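Local coordinates for protein proteasome chaperone 3 (Saccharomyces cerevisiae, PDB 2Z5B) that helps assemble the 20S proteasome by promoting formation of its alpha-ring, working as a heterodimer with POC4 that binds proteasome precursors, at residues V112-I124 with L166-A178. Sequence-based numbering, arbitrary orientation.
Sequences VCVQIAELYRRVI and LVFVLKCIKDMYA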
loop_
_atom_site.group_PDB
_atom_site.type_symbol
_atom_site.label_atom_id
_atom_site.label_comp_id
_atom_site.label_asym_id
_atom_site.label_seq_id
_atom_site.Cartn_x
_atom_site.Cartn_y
_atom_site.Cartn_z
ATOM N N VAL B 112 -15.058 -5.900 4.005
ATOM C CA VAL B 112 -14.303 -4.680 4.283
ATOM C C VAL B 112 -13.746 -4.088 2.991
ATOM O O VAL B 112 -13.946 -2.905 2.708
ATOM C CB VAL B 112 -13.170 -4.941 5.308
ATOM C CG1 VAL B 112 -12.254 -3.743 5.414
ATOM C CG2 VAL B 112 -13.755 -5.267 6.672
ATOM N N CYS B 113 -13.078 -4.932 2.205
ATOM C CA CYS B 113 -12.470 -4.532 0.928
ATOM C C CYS B 113 -13.433 -3.955 -0.092
ATOM O O CYS B 113 -13.122 -2.947 -0.732
ATOM C CB CYS B 113 -11.700 -5.703 0.320
ATOM S SG CYS B 113 -10.268 -6.129 1.257
ATOM N N VAL B 114 -14.602 -4.583 -0.255
ATOM C CA VAL B 114 -15.592 -4.071 -1.201
ATOM C C VAL B 114 -16.138 -2.729 -0.724
ATOM O O VAL B 114 -16.374 -1.832 -1.528
ATOM C CB VAL B 114 -16.746 -5.083 -1.452
ATOM C CG1 VAL B 114 -18.027 -4.374 -1.900
ATOM C CG2 VAL B 114 -16.318 -6.132 -2.472
ATOM N N GLN B 115 -16.329 -2.596 0.586
ATOM C CA GLN B 115 -16.889 -1.363 1.143
ATOM C C GLN B 115 -15.887 -0.236 0.956
ATOM O O GLN B 115 -16.253 0.874 0.541
ATOM C CB GLN B 115 -17.292 -1.541 2.612
ATOM C CG GLN B 115 -18.617 -2.342 2.823
ATOM C CD GLN B 115 -19.828 -1.706 2.145
ATOM O OE1 GLN B 115 -19.901 -0.481 1.964
ATOM N NE2 GLN B 115 -20.779 -2.542 1.752
ATOM N N ILE B 116 -14.613 -0.535 1.202
ATOM C CA ILE B 116 -13.546 0.450 0.947
ATOM C C ILE B 116 -13.516 0.796 -0.538
ATOM O O ILE B 116 -13.503 1.971 -0.905
ATOM C CB ILE B 116 -12.174 -0.044 1.477
ATOM C CG1 ILE B 116 -12.227 -0.140 3.000
ATOM C CG2 ILE B 116 -11.033 0.904 1.045
ATOM C CD1 ILE B 116 -11.017 -0.771 3.645
ATOM N N ALA B 117 -13.556 -0.226 -1.396
ATOM C CA ALA B 117 -13.588 -0.017 -2.843
ATOM C C ALA B 117 -14.749 0.872 -3.283
ATOM O O ALA B 117 -14.564 1.800 -4.064
ATOM C CB ALA B 117 -13.642 -1.351 -3.573
ATOM N N GLU B 118 -15.949 0.579 -2.785
ATOM C CA GLU B 118 -17.126 1.365 -3.138
ATOM C C GLU B 118 -17.027 2.813 -2.648
ATOM O O GLU B 118 -17.457 3.736 -3.333
ATOM C CB GLU B 118 -18.408 0.674 -2.650
ATOM C CG GLU B 118 -18.897 -0.408 -3.628
ATOM C CD GLU B 118 -19.253 0.160 -4.999
ATOM O OE1 GLU B 118 -20.348 0.726 -5.157
ATOM O OE2 GLU B 118 -18.443 0.051 -5.934
ATOM N N LEU B 119 -16.436 3.003 -1.475
ATOM C CA LEU B 119 -16.201 4.348 -0.944
ATOM C C LEU B 119 -15.355 5.150 -1.936
ATOM O O LEU B 119 -15.694 6.282 -2.313
ATOM C CB LEU B 119 -15.525 4.270 0.441
ATOM C CG LEU B 119 -15.300 5.586 1.198
ATOM C CD1 LEU B 119 -16.619 6.206 1.650
ATOM C CD2 LEU B 119 -14.379 5.374 2.385
ATOM N N TYR B 120 -14.259 4.542 -2.379
ATOM C CA TYR B 120 -13.393 5.172 -3.375
ATOM C C TYR B 120 -14.122 5.527 -4.673
ATOM O O TYR B 120 -14.020 6.656 -5.144
ATOM C CB TYR B 120 -12.155 4.310 -3.632
ATOM C CG TYR B 120 -11.024 4.671 -2.709
ATOM C CD1 TYR B 120 -10.196 5.765 -2.988
ATOM C CD2 TYR B 120 -10.803 3.955 -1.541
ATOM C CE1 TYR B 120 -9.154 6.123 -2.125
ATOM C CE2 TYR B 120 -9.769 4.301 -0.674
ATOM C CZ TYR B 120 -8.952 5.375 -0.974
ATOM O OH TYR B 120 -7.945 5.697 -0.111
ATOM N N ARG B 121 -14.891 4.578 -5.210
ATOM C CA ARG B 121 -15.624 4.774 -6.475
ATOM C C ARG B 121 -16.732 5.828 -6.429
ATOM O O ARG B 121 -16.814 6.683 -7.310
ATOM C CB ARG B 121 -16.204 3.454 -6.983
ATOM C CG ARG B 121 -15.162 2.367 -7.158
ATOM C CD ARG B 121 -15.578 1.326 -8.165
ATOM N NE ARG B 121 -15.498 1.811 -9.540
ATOM C CZ ARG B 121 -15.703 1.047 -10.608
ATOM N NH1 ARG B 121 -15.993 -0.245 -10.462
ATOM N NH2 ARG B 121 -15.610 1.572 -11.823
ATOM N N ARG B 122 -17.577 5.758 -5.407
ATOM C CA ARG B 122 -18.791 6.570 -5.355
ATOM C C ARG B 122 -18.595 7.919 -4.660
ATOM O O ARG B 122 -19.289 8.892 -4.968
ATOM C CB ARG B 122 -19.921 5.781 -4.685
ATOM C CG ARG B 122 -20.174 4.398 -5.305
ATOM C CD ARG B 122 -21.447 3.749 -4.774
ATOM N NE ARG B 122 -21.383 3.443 -3.341
ATOM C CZ ARG B 122 -21.660 2.258 -2.795
ATOM N NH1 ARG B 122 -22.043 1.236 -3.549
ATOM N NH2 ARG B 122 -21.561 2.094 -1.484
ATOM N N VAL B 123 -17.642 7.977 -3.732
ATOM C CA VAL B 123 -17.449 9.158 -2.893
ATOM C C VAL B 123 -16.105 9.861 -3.130
ATOM O O VAL B 123 -16.079 10.996 -3.611
ATOM C CB VAL B 123 -17.628 8.812 -1.390
ATOM C CG1 VAL B 123 -17.331 10.021 -0.493
ATOM C CG2 VAL B 123 -19.026 8.273 -1.128
ATOM N N ILE B 124 -15.000 9.189 -2.808
ATOM C CA ILE B 124 -13.682 9.836 -2.775
ATOM C C ILE B 124 -13.229 10.337 -4.144
ATOM O O ILE B 124 -12.806 11.484 -4.291
ATOM C CB ILE B 124 -12.610 8.912 -2.135
ATOM C CG1 ILE B 124 -12.970 8.648 -0.672
ATOM C CG2 ILE B 124 -11.221 9.537 -2.248
ATOM C CD1 ILE B 124 -12.518 7.318 -0.167
ATOM N N LEU B 166 -16.198 -1.148 11.232
ATOM C CA LEU B 166 -16.191 -0.917 9.783
ATOM C C LEU B 166 -16.511 0.532 9.435
ATOM O O LEU B 166 -15.810 1.158 8.622
ATOM C CB LEU B 166 -17.161 -1.853 9.049
ATOM C CG LEU B 166 -17.315 -1.626 7.538
ATOM C CD1 LEU B 166 -15.986 -1.891 6.805
ATOM C CD2 LEU B 166 -18.431 -2.483 6.950
ATOM N N VAL B 167 -17.560 1.067 10.056
ATOM C CA VAL B 167 -17.966 2.439 9.808
ATOM C C VAL B 167 -16.872 3.438 10.212
ATOM O O VAL B 167 -16.628 4.394 9.498
ATOM C CB VAL B 167 -19.341 2.763 10.466
ATOM C CG1 VAL B 167 -19.696 4.244 10.327
ATOM C CG2 VAL B 167 -20.421 1.916 9.808
ATOM N N PHE B 168 -16.234 3.207 11.353
ATOM C CA PHE B 168 -15.163 4.088 11.821
ATOM C C PHE B 168 -13.981 4.133 10.848
ATOM O O PHE B 168 -13.471 5.212 10.544
ATOM C CB PHE B 168 -14.665 3.652 13.199
ATOM C CG PHE B 168 -13.545 4.500 13.730
ATOM C CD1 PHE B 168 -13.815 5.738 14.315
ATOM C CD2 PHE B 168 -12.226 4.071 13.641
ATOM C CE1 PHE B 168 -12.778 6.538 14.813
ATOM C CE2 PHE B 168 -11.180 4.863 14.135
ATOM C CZ PHE B 168 -11.466 6.089 14.722
ATOM N N VAL B 169 -13.534 2.960 10.397
ATOM C CA VAL B 169 -12.447 2.875 9.428
ATOM C C VAL B 169 -12.824 3.559 8.110
ATOM O O VAL B 169 -12.007 4.311 7.552
ATOM C CB VAL B 169 -11.962 1.415 9.195
ATOM C CG1 VAL B 169 -10.893 1.361 8.093
ATOM C CG2 VAL B 169 -11.398 0.828 10.489
ATOM N N LEU B 170 -14.046 3.332 7.624
ATOM C CA LEU B 170 -14.533 4.039 6.428
ATOM C C LEU B 170 -14.503 5.566 6.605
ATOM O O LEU B 170 -14.024 6.281 5.731
ATOM C CB LEU B 170 -15.947 3.583 6.019
ATOM C CG LEU B 170 -16.116 2.200 5.380
ATOM C CD1 LEU B 170 -17.602 1.862 5.050
ATOM C CD2 LEU B 170 -15.263 2.060 4.123
ATOM N N LYS B 171 -14.997 6.049 7.743
ATOM C CA LYS B 171 -14.910 7.476 8.083
ATOM C C LYS B 171 -13.461 8.001 8.071
ATOM O O LYS B 171 -13.208 9.083 7.584
ATOM C CB LYS B 171 -15.536 7.735 9.454
ATOM C CG LYS B 171 -15.626 9.208 9.800
ATOM C CD LYS B 171 -16.397 9.437 11.112
ATOM C CE LYS B 171 -16.162 10.865 11.613
ATOM N NZ LYS B 171 -16.549 11.858 10.571
ATOM N N CYS B 172 -12.533 7.229 8.610
ATOM C CA CYS B 172 -11.116 7.626 8.643
ATOM C C CYS B 172 -10.572 7.804 7.219
ATOM O O CYS B 172 -9.872 8.779 6.919
ATOM C CB CYS B 172 -10.298 6.573 9.404
ATOM S SG CYS B 172 -10.600 6.535 11.178
ATOM N N ILE B 173 -10.939 6.877 6.334
ATOM C CA ILE B 173 -10.478 6.888 4.947
ATOM C C ILE B 173 -11.040 8.098 4.207
ATOM O O ILE B 173 -10.297 8.788 3.501
ATOM C CB ILE B 173 -10.801 5.553 4.225
ATOM C CG1 ILE B 173 -9.977 4.413 4.843
ATOM C CG2 ILE B 173 -10.550 5.665 2.714
ATOM C CD1 ILE B 173 -10.533 3.013 4.618
ATOM N N LYS B 174 -12.334 8.369 4.404
ATOM C CA LYS B 174 -12.997 9.571 3.877
ATOM C C LYS B 174 -12.415 10.880 4.443
ATOM O O LYS B 174 -12.262 11.858 3.707
ATOM C CB LYS B 174 -14.517 9.508 4.125
ATOM C CG LYS B 174 -15.326 10.671 3.514
ATOM C CD LYS B 174 -16.836 10.413 3.582
ATOM C CE LYS B 174 -17.632 11.696 3.372
ATOM N NZ LYS B 174 -17.529 12.614 4.550
ATOM N N ASP B 175 -12.082 10.889 5.737
ATOM C CA ASP B 175 -11.544 12.078 6.395
ATOM C C ASP B 175 -10.121 12.399 5.938
ATOM O O ASP B 175 -9.694 13.555 5.956
ATOM C CB ASP B 175 -11.621 11.950 7.915
ATOM C CG ASP B 175 -13.025 12.156 8.447
ATOM O OD1 ASP B 175 -13.884 12.702 7.712
ATOM O OD2 ASP B 175 -13.270 11.776 9.608
ATOM N N MET B 176 -9.414 11.372 5.487
ATOM C CA MET B 176 -8.151 11.525 4.807
ATOM C C MET B 176 -8.296 12.428 3.570
ATOM O O MET B 176 -7.383 13.199 3.264
ATOM C CB MET B 176 -7.655 10.130 4.408
ATOM C CG MET B 176 -6.265 10.060 3.861
ATOM S SD MET B 176 -5.596 8.393 4.039
ATOM C CE MET B 176 -6.522 7.473 2.834
ATOM N N TYR B 177 -9.481 12.369 2.947
ATOM C CA TYR B 177 -9.784 12.722 1.528
ATOM C C TYR B 177 -9.208 11.617 0.609
ATOM O O TYR B 177 -8.561 11.866 -0.416
ATOM C CB TYR B 177 -9.353 14.146 1.184
ATOM C CG TYR B 177 -10.020 15.210 2.060
ATOM C CD1 TYR B 177 -10.772 14.849 3.181
ATOM C CD2 TYR B 177 -9.845 16.569 1.804
ATOM C CE1 TYR B 177 -11.368 15.807 4.005
ATOM C CE2 TYR B 177 -10.435 17.547 2.642
ATOM C CZ TYR B 177 -11.194 17.147 3.727
ATOM O OH TYR B 177 -11.789 18.084 4.556
ATOM N N ALA B 178 -9.491 10.386 1.020
ATOM C CA ALA B 178 -8.697 9.183 0.703
ATOM C C ALA B 178 -7.619 9.239 -0.375
ATOM O O ALA B 178 -7.413 10.272 -1.013
ATOM C CB ALA B 178 -9.603 8.049 0.452
#
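Helices 112-124 and 166-176 run side by side in the same sense, their axes 10.6 Å apart at closest approach and inclined by 31°, with Ile-116 facing Leu-170 along the interface. No hydrogen bond crosses it; apolar contacts, mostly of branched aliphatic side chains, do the joining. Ile-173 is a knob seated among Ile-116, Leu-119, Tyr-120 and Ile-124, and its beta-branch serves two sides of that hole. Because CG1 stands anti to the carbonyl carbon (chi1 -67°), CD1 reaches Ile-116 CG1 at 3.9 Å, whereas CG2 turns the other way and lies 3.7 Å from Tyr-120 CE2. Leu-119 and Leu-170 lie alongside one another, pointing opposite ways, with Leu-119 CD2 3.8 Å from Leu-170 CD2 and also resting against the carbonyl oxygen of Leu-170. One turn earlier, Leu-166 spreads its two methyls, CD1 to Val-112 CG2 at 4.0 Å and CD2 to the aliphatic CG of Gln-115, a residue whose amide suits the more open margin. Farther along the same margin, the exposed Lys-174 lends its methylene CD to Val-123 CG1. The Tyr-120 ring has Ile-124 CD1 3.8 Å above the centre of one face, and its buried hydroxyl has no polar partner in the model. With the ring of Tyr-120 cut back to an alanine, a gap would probably open beside Ile-173 CG2, and Ile-124 CD1 would lose the face it lies over. Helix 112-124 ends in a wider pi-type turn, where Leu-119 O accepts from both Val-123 N and Ile-124 N; helix 166-176 closes in a Schellman motif at Tyr-177. Ile-116 and Tyr-120 both touch Leu-40 of strand 38-44. The seating of Ile-173 is knob-into-hole packing between two helices beside a mixed, mostly antiparallel beta-sheet.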